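Local structure of Glyoxalase/bleomycin resisance protein/dioxygenase (Streptomyces sp. CB03234, 5UJP) at residues E13-K16 against D17-E21; D54-P57 against T58-P61; D72-D75 against A76-R80. The protein binds calcium and can bind riboflavin, has the fold of the glyoxalase/bleomycin resistance superfamily, and is only tentatively credited with dioxygenase activity. All coordinates share one frame; numbering follows the deposited sequence.

Contact 1: residues E13-K16 against D17-E21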
loop_
_atom_site.group_PDB
_atom_site.type_symbol
_atom_site.label_atom_id
_atom_site.label_comp_id
_atom_site.label_asym_id
_atom_site.label_seq_id
_atom_site.Cartn_x
_atom_site.Cartn_y
_atom_site.Cartn_z
ATOM N N GLU A 13 -10.595 7.532 -15.588
ATOM C CA GLU A 13 -10.033 8.540 -16.480
ATOM C C GLU A 13 -9.668 9.808 -15.717
ATOM O O GLU A 13 -8.587 10.381 -15.925
ATOM C CB GLU A 13 -11.014 8.858 -17.606
ATOM C CG GLU A 13 -10.341 9.677 -18.695
ATOM C CD GLU A 13 -9.236 8.908 -19.407
ATOM O OE1 GLU A 13 -9.308 7.667 -19.433
ATOM O OE2 GLU A 13 -8.307 9.536 -19.964
ATOM N N LYS A 14 -10.546 10.252 -14.819
ATOM C CA LYS A 14 -10.217 11.408 -13.980
ATOM C C LYS A 14 -9.045 11.096 -13.060
ATOM O O LYS A 14 -8.236 11.979 -12.777
ATOM C CB LYS A 14 -11.437 11.839 -13.143
ATOM C CG LYS A 14 -12.627 12.346 -14.010
ATOM C CD LYS A 14 -13.821 12.791 -13.196
ATOM C CE LYS A 14 -14.967 13.330 -14.067
ATOM N NZ LYS A 14 -16.169 13.612 -13.253
ATOM N N ALA A 15 -8.933 9.862 -12.585
ATOM C CA ALA A 15 -7.795 9.494 -11.752
ATOM C C ALA A 15 -6.505 9.516 -12.561
ATOM O O ALA A 15 -5.459 9.945 -12.061
ATOM C CB ALA A 15 -8.033 8.121 -11.123
ATOM N N LYS A 16 -6.550 9.050 -13.805
ATOM C CA LYS A 16 -5.354 9.151 -14.642
ATOM C C LYS A 16 -4.906 10.600 -14.826
ATOM O O LYS A 16 -3.705 10.915 -14.711
ATOM C CB LYS A 16 -5.610 8.521 -16.000
ATOM C CG LYS A 16 -4.436 8.538 -16.932
ATOM C CD LYS A 16 -4.769 7.803 -18.233
ATOM C CE LYS A 16 -3.570 7.689 -19.174
ATOM N NZ LYS A 16 -3.959 7.106 -20.526
ATOM N N ASP A 17 -5.847 11.495 -15.150
ATOM C CA ASP A 17 -5.513 12.918 -15.257
ATOM C C ASP A 17 -4.813 13.396 -13.995
ATOM O O ASP A 17 -3.799 14.095 -14.052
ATOM C CB ASP A 17 -6.784 13.751 -15.417
ATOM C CG ASP A 17 -7.479 13.562 -16.763
ATOM O OD1 ASP A 17 -6.874 13.092 -17.750
ATOM O OD2 ASP A 17 -8.677 13.891 -16.803
ATOM N N PHE A 18 -5.369 13.056 -12.829
ATOM C CA PHE A 18 -4.812 13.549 -11.569
ATOM C C PHE A 18 -3.420 12.985 -11.305
ATOM O O PHE A 18 -2.468 13.743 -11.064
ATOM C CB PHE A 18 -5.748 13.229 -10.410
ATOM C CG PHE A 18 -5.241 13.747 -9.080
ATOM C CD1 PHE A 18 -5.387 15.089 -8.762
ATOM C CD2 PHE A 18 -4.610 12.899 -8.168
ATOM C CE1 PHE A 18 -4.895 15.567 -7.551
ATOM C CE2 PHE A 18 -4.137 13.375 -6.961
ATOM C CZ PHE A 18 -4.294 14.713 -6.651
ATOM N N TYR A 19 -3.275 11.650 -11.320
ATOM C CA TYR A 19 -2.004 11.067 -10.883
ATOM C C TYR A 19 -0.905 11.288 -11.911
ATOM O O TYR A 19 0.242 11.532 -11.540
ATOM C CB TYR A 19 -2.130 9.568 -10.563
ATOM C CG TYR A 19 -2.829 9.351 -9.243
ATOM C CD1 TYR A 19 -2.099 9.287 -8.041
ATOM C CD2 TYR A 19 -4.207 9.199 -9.188
ATOM C CE1 TYR A 19 -2.712 9.116 -6.849
ATOM C CE2 TYR A 19 -4.858 9.008 -7.953
ATOM C CZ TYR A 19 -4.103 8.967 -6.790
ATOM O OH TYR A 19 -4.729 8.785 -5.544
ATOM N N VAL A 20 -1.219 11.145 -13.188
ATOM C CA VAL A 20 -0.182 11.267 -14.202
ATOM C C VAL A 20 0.083 12.729 -14.532
ATOM O O VAL A 20 1.235 13.200 -14.509
ATOM C CB VAL A 20 -0.561 10.452 -15.455
ATOM C CG1 VAL A 20 0.531 10.597 -16.538
ATOM C CG2 VAL A 20 -0.801 8.980 -15.105
ATOM N N GLU A 21 -0.969 13.471 -14.890
ATOM C CA GLU A 21 -0.730 14.821 -15.401
ATOM C C GLU A 21 -0.552 15.838 -14.275
ATOM O O GLU A 21 0.383 16.637 -14.300
ATOM C CB GLU A 21 -1.852 15.218 -16.366
ATOM C CG GLU A 21 -2.097 14.243 -17.511
ATOM C CD GLU A 21 -0.992 14.249 -18.535
ATOM O OE1 GLU A 21 -0.614 15.354 -18.981
ATOM O OE2 GLU A 21 -0.518 13.156 -18.914
#

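Contact 2: residues D54-P57 against T58-P61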
loop_
_atom_site.group_PDB
_atom_site.type_symbol
_atom_site.label_atom_id
_atom_site.label_comp_id
_atom_site.label_asym_id
_atom_site.label_seq_id
_atom_site.Cartn_x
_atom_site.Cartn_y
_atom_site.Cartn_z
ATOM N N ASP A 54 -11.171 0.187 -9.627
ATOM C CA ASP A 54 -12.554 0.447 -9.258
ATOM C C ASP A 54 -13.336 -0.817 -8.950
ATOM O O ASP A 54 -14.577 -0.765 -8.933
ATOM C CB ASP A 54 -13.272 1.351 -10.285
ATOM C CG ASP A 54 -13.347 0.715 -11.677
ATOM O OD1 ASP A 54 -12.795 -0.381 -11.882
ATOM O OD2 ASP A 54 -13.939 1.341 -12.596
ATOM N N TRP A 55 -12.651 -1.938 -8.708
ATOM C CA TRP A 55 -13.301 -3.242 -8.614
ATOM C C TRP A 55 -13.195 -3.929 -7.249
ATOM O O TRP A 55 -13.532 -5.112 -7.146
ATOM C CB TRP A 55 -12.768 -4.177 -9.703
ATOM C CG TRP A 55 -11.278 -4.342 -9.698
ATOM C CD1 TRP A 55 -10.528 -5.138 -8.870
ATOM C CD2 TRP A 55 -10.367 -3.749 -10.627
ATOM N NE1 TRP A 55 -9.175 -5.023 -9.203
ATOM C CE2 TRP A 55 -9.063 -4.182 -10.284
ATOM C CE3 TRP A 55 -10.527 -2.873 -11.713
ATOM C CZ2 TRP A 55 -7.935 -3.788 -11.001
ATOM C CZ3 TRP A 55 -9.409 -2.475 -12.403
ATOM C CH2 TRP A 55 -8.125 -2.918 -12.037
ATOM N N PHE A 56 -12.789 -3.224 -6.199
ATOM C CA PHE A 56 -12.715 -3.766 -4.844
ATOM C C PHE A 56 -13.721 -3.023 -3.975
ATOM O O PHE A 56 -13.378 -2.006 -3.342
ATOM C CB PHE A 56 -11.298 -3.595 -4.287
ATOM C CG PHE A 56 -10.275 -4.520 -4.906
ATOM C CD1 PHE A 56 -10.537 -5.880 -5.035
ATOM C CD2 PHE A 56 -9.039 -4.041 -5.349
ATOM C CE1 PHE A 56 -9.592 -6.737 -5.613
ATOM C CE2 PHE A 56 -8.091 -4.910 -5.909
ATOM C CZ PHE A 56 -8.369 -6.250 -6.048
ATOM N N PRO A 57 -14.981 -3.475 -3.914
ATOM C CA PRO A 57 -16.024 -2.699 -3.222
ATOM C C PRO A 57 -15.870 -2.626 -1.714
ATOM O O PRO A 57 -16.499 -1.757 -1.091
ATOM C CB PRO A 57 -17.339 -3.373 -3.647
ATOM C CG PRO A 57 -16.968 -4.294 -4.736
ATOM C CD PRO A 57 -15.538 -4.627 -4.642
ATOM N N THR A 58 -15.074 -3.503 -1.101
ATOM C CA THR A 58 -14.704 -3.312 0.308
ATOM C C THR A 58 -13.871 -2.060 0.547
ATOM O O THR A 58 -13.760 -1.626 1.700
ATOM C CB THR A 58 -13.981 -4.550 0.861
ATOM O OG1 THR A 58 -12.749 -4.746 0.165
ATOM C CG2 THR A 58 -14.874 -5.772 0.728
HETATM N N MSE A 59 -13.300 -1.477 -0.514
HETATM C CA MSE A 59 -12.564 -0.221 -0.450
HETATM C C MSE A 59 -13.350 0.817 -1.261
HETATM O O MSE A 59 -13.185 0.921 -2.474
HETATM C CB MSE A 59 -11.148 -0.415 -1.024
HETATM C CG MSE A 59 -10.404 -1.541 -0.355
HETATM SE SE MSE A 59 -8.550 -1.602 -0.961
HETATM C CE MSE A 59 -8.749 -1.591 -2.874
ATOM N N PRO A 60 -14.222 1.582 -0.608
ATOM C CA PRO A 60 -14.993 2.580 -1.337
ATOM C C PRO A 60 -14.079 3.624 -1.950
ATOM O O PRO A 60 -12.985 3.874 -1.430
ATOM C CB PRO A 60 -15.892 3.201 -0.253
ATOM C CG PRO A 60 -16.030 2.122 0.794
ATOM C CD PRO A 60 -14.628 1.483 0.802
ATOM N N PRO A 61 -14.503 4.257 -3.052
ATOM C CA PRO A 61 -13.692 5.317 -3.662
ATOM C C PRO A 61 -13.316 6.376 -2.641
ATOM O O PRO A 61 -14.153 6.833 -1.853
ATOM C CB PRO A 61 -14.612 5.908 -4.735
ATOM C CG PRO A 61 -15.650 4.917 -4.967
ATOM C CD PRO A 61 -15.772 4.037 -3.769
HETATM O O HOH W 1 -12.153 -0.384 -5.533
#

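Contact 3: residues D72-D75 against A76-R80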
loop_
_atom_site.group_PDB
_atom_site.type_symbol
_atom_site.label_atom_id
_atom_site.label_comp_id
_atom_site.label_asym_id
_atom_site.label_seq_id
_atom_site.Cartn_x
_atom_site.Cartn_y
_atom_site.Cartn_z
ATOM N N ASP A 72 12.371 12.961 -2.319
ATOM C CA ASP A 72 13.643 13.579 -1.958
ATOM C C ASP A 72 13.515 15.045 -1.635
ATOM O O ASP A 72 14.484 15.621 -1.147
ATOM C CB ASP A 72 14.678 13.360 -3.059
ATOM C CG ASP A 72 15.005 11.876 -3.240
ATOM O OD1 ASP A 72 14.867 11.113 -2.253
ATOM O OD2 ASP A 72 15.366 11.474 -4.359
ATOM N N ASP A 73 12.358 15.649 -1.867
ATOM C CA ASP A 73 12.173 17.075 -1.605
ATOM C C ASP A 73 10.684 17.332 -1.394
ATOM O O ASP A 73 9.947 17.678 -2.326
ATOM C CB ASP A 73 12.723 17.899 -2.767
ATOM C CG ASP A 73 12.742 19.376 -2.482
ATOM O OD1 ASP A 73 12.068 19.813 -1.530
ATOM O OD2 ASP A 73 13.436 20.092 -3.245
ATOM N N VAL A 74 10.215 17.133 -0.172
ATOM C CA VAL A 74 8.776 17.275 0.076
ATOM C C VAL A 74 8.312 18.725 -0.083
ATOM O O VAL A 74 7.176 18.964 -0.504
ATOM C CB VAL A 74 8.383 16.672 1.445
ATOM C CG1 VAL A 74 9.010 17.474 2.622
ATOM C CG2 VAL A 74 6.897 16.581 1.575
ATOM N N ASP A 75 9.154 19.702 0.249
ATOM C CA ASP A 75 8.752 21.101 0.074
ATOM C C ASP A 75 8.526 21.432 -1.395
ATOM O O ASP A 75 7.575 22.163 -1.742
ATOM C CB ASP A 75 9.781 22.031 0.720
ATOM C CG ASP A 75 9.793 21.883 2.233
ATOM O OD1 ASP A 75 10.385 20.921 2.746
ATOM O OD2 ASP A 75 9.169 22.702 2.920
ATOM N N ALA A 76 9.403 20.931 -2.280
ATOM C CA ALA A 76 9.201 21.141 -3.713
ATOM C C ALA A 76 7.919 20.498 -4.185
ATOM O O ALA A 76 7.168 21.087 -4.971
ATOM C CB ALA A 76 10.365 20.568 -4.503
ATOM N N ASP A 77 7.672 19.268 -3.740
ATOM C CA ASP A 77 6.449 18.589 -4.136
ATOM C C ASP A 77 5.223 19.382 -3.700
ATOM O O ASP A 77 4.260 19.522 -4.476
ATOM C CB ASP A 77 6.395 17.209 -3.490
ATOM C CG ASP A 77 7.451 16.259 -4.035
ATOM O OD1 ASP A 77 8.010 16.505 -5.122
ATOM O OD2 ASP A 77 7.714 15.258 -3.337
ATOM N N CYS A 78 5.237 19.914 -2.465
ATOM C CA CYS A 78 4.067 20.638 -1.972
ATOM C C CYS A 78 3.840 21.921 -2.746
ATOM O O CYS A 78 2.694 22.297 -3.010
ATOM C CB CYS A 78 4.219 20.925 -0.484
ATOM S SG CYS A 78 4.017 19.494 0.568
ATOM N N ALA A 79 4.908 22.622 -3.097
ATOM C CA ALA A 79 4.726 23.893 -3.797
ATOM C C ALA A 79 4.110 23.650 -5.168
ATOM O O ALA A 79 3.208 24.383 -5.606
ATOM C CB ALA A 79 6.077 24.594 -3.912
ATOM N N ARG A 80 4.553 22.584 -5.833
ATOM C CA ARG A 80 4.049 22.265 -7.161
ATOM C C ARG A 80 2.599 21.833 -7.081
ATOM O O ARG A 80 1.777 22.221 -7.919
ATOM C CB ARG A 80 4.905 21.168 -7.778
ATOM C CG ARG A 80 4.590 20.878 -9.250
ATOM C CD ARG A 80 5.490 19.752 -9.764
ATOM N NE ARG A 80 5.455 19.589 -11.216
ATOM C CZ ARG A 80 4.693 18.706 -11.863
ATOM N NH1 ARG A 80 3.891 17.902 -11.194
ATOM N NH2 ARG A 80 4.736 18.626 -13.190
#

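Contact 1: residues E13-K16 against D17-E21
Glu13 and Asp17 stand one turn apart on helix 12-23, which packs on the mixed sheet of strands 3-8, 48-53, 37-42 and 26-30, as in the glyoxalase/bleomycin resistance superfamily. Asp17 N donates to Glu13 O over 3.1 Å. Their carboxylates, two like charges, come within 4.4 Å of each other (Glu13 OE2 to Asp17 OD1); the other oxygen of Glu13, OE1, is paired with Arg37. Lys14 takes part through its carbonyl: Phe18 N donates to Lys14 O at 3.1 Å. From Ala15 the helix meets the sheet. Ala15 O accepts from Tyr19 N at 2.9 Å and also lies at the edge of the phenol ring, in its plane, 3.2 Å from Tyr19 CD2. With CG anti to the carbonyl carbon (chi1 -75°), the ring is laid back against the preceding turn, and one of its faces receives Phe18 CD2, offset toward the rim. Tyr19 OH bonds to Asp104. Lys16 closes the series: its carbonyl holds Val20 N, and its extended chain runs side by side with Val20, Lys16 CG lying 4.1 Å from Val20 CG2. The methylenes thus share an apolar strip over Leu27, while NZ goes on to a salt bridge with Asp30. Ala15 and Tyr19 thus meet strand 48-53, Lys16 and Val20 strands 37-42 and 26-30, and Phe18 the loops at Val86, Asp104 and Pro105; on the exposed side the likely repulsion between Glu13 and Asp17 is probably eased by Arg37.

Contact 2: residues D54-P57 against T58-P61
Phe56 O takes the N-H of Met59 at 2.9 Å, closing a type I beta turn that runs from Phe56 through Pro57 and Thr58 to Met59, a selenomethionine in this model. The donor stands above the carbonyl plane, 42° out of it, and so is not on a lone pair. The turn sits in the long loop that leads from strand 48-53 of one four-stranded sheet to strand 67-70 of the other. Pro57 and Thr58 fill its two corners, and the proline ring restrains the first of them. A water bridges the open end of the turn: it accepts from Phe56 N at 3.0 Å and donates a weak bond to Met59 O. This weak, possibly shared water link adds to the direct bond between the same two residues. Their side chains lie alongside each other and point the same way. In the conformer given, one of two deposited, Met59 is bent at its last torsion (chi3 -51°), which brings CE to 3.5 Å from both Phe56 CB and Phe56 CD2, an oblique approach to the ring; the other conformer may alter this detail. One face of the Phe56 ring is covered from within its own segment by Trp55 CD1, 3.6 Å above the plane and over the ring centre. Beyond the turn, Phe56 and Met59 also touch strand 3-8, at Ser6 and Pro8, and the second subunit packs Arg65 on Phe56 and Thr58. Thr58 OG1, held between the backbone N and the carbonyl carbon (chi1 64°), is hydrogen-bonded to Ser63 O of the second subunit.

Contact 3: residues D72-D75 against A76-R80
Asp73 caps the N-terminal end of helix 74-83 with its own side chain, which bends toward Ala76. Starting at the root, Asp73 CB is 4.0 Å from Ala76 CB. Next, Asp73 CG comes to 3.3 Å from the same methyl, a snug contact for a carboxylate carbon. At the tip the two oxygens divide the work. Asp73 OD1 accepts from Ala76 N at 3.0 Å along a fairly straight line (164° at the hydrogen), the N-H arriving from well above the carboxylate plane, 64° out of it. Asp73 OD2 rests beside Ala76 CB at 3.4 Å. The swing follows from chi1 of -172°: CG is turned away from the backbone N and lies beside the carbonyl carbon, on the side where the first turn begins. Asp73 is thus an N-cap, and Asp73 O separately accepts from Asp77 N. The following turn is regular: Cys78 N donates to Val74 O at 2.9 Å, and Ala79 N to Asp75 O. Val74 CG2 and Cys78 SG, 4.2 Å apart, face the sheet together, touching Pro91 and Ala100. Further aspartates have partners beyond the turn: Asp75 OD1 forms a salt bridge with Arg98, while Asp77 OD2 bonds to Thr71 OG1. In the first turn, then, Val74 N is met by Gln114 OE1, Ala76 N by Asp73 OD1 and Asp77 N by Asp73 O. Three aspartates close to the positive end of the helix dipole would probably be stabilised as anions there, Asp75 also by the charge of Arg98.

In the fold
Contact 1 packs on the sheet that holds strand 48-53, contact 3 on the one that holds strand 97-103, and both sheets have the strand order 1-4-3-2. The nearest atoms of these two contacts come within about 5 Å without touching. Contact 2, in the loop passing from one sheet to the other, is about 8 Å from contact 1 and about 22 Å from contact 3 by nearest atoms; it alone of the three meets the second subunit. Riboflavin is absent from this chain. Of the residues known to bind it, Gln99 is near contact 3, about 6 Å from Val74 between side chains, and Gln31 is farther from contact 1, about 10 Å from Lys16; contact 2 lies away from the annotated sites.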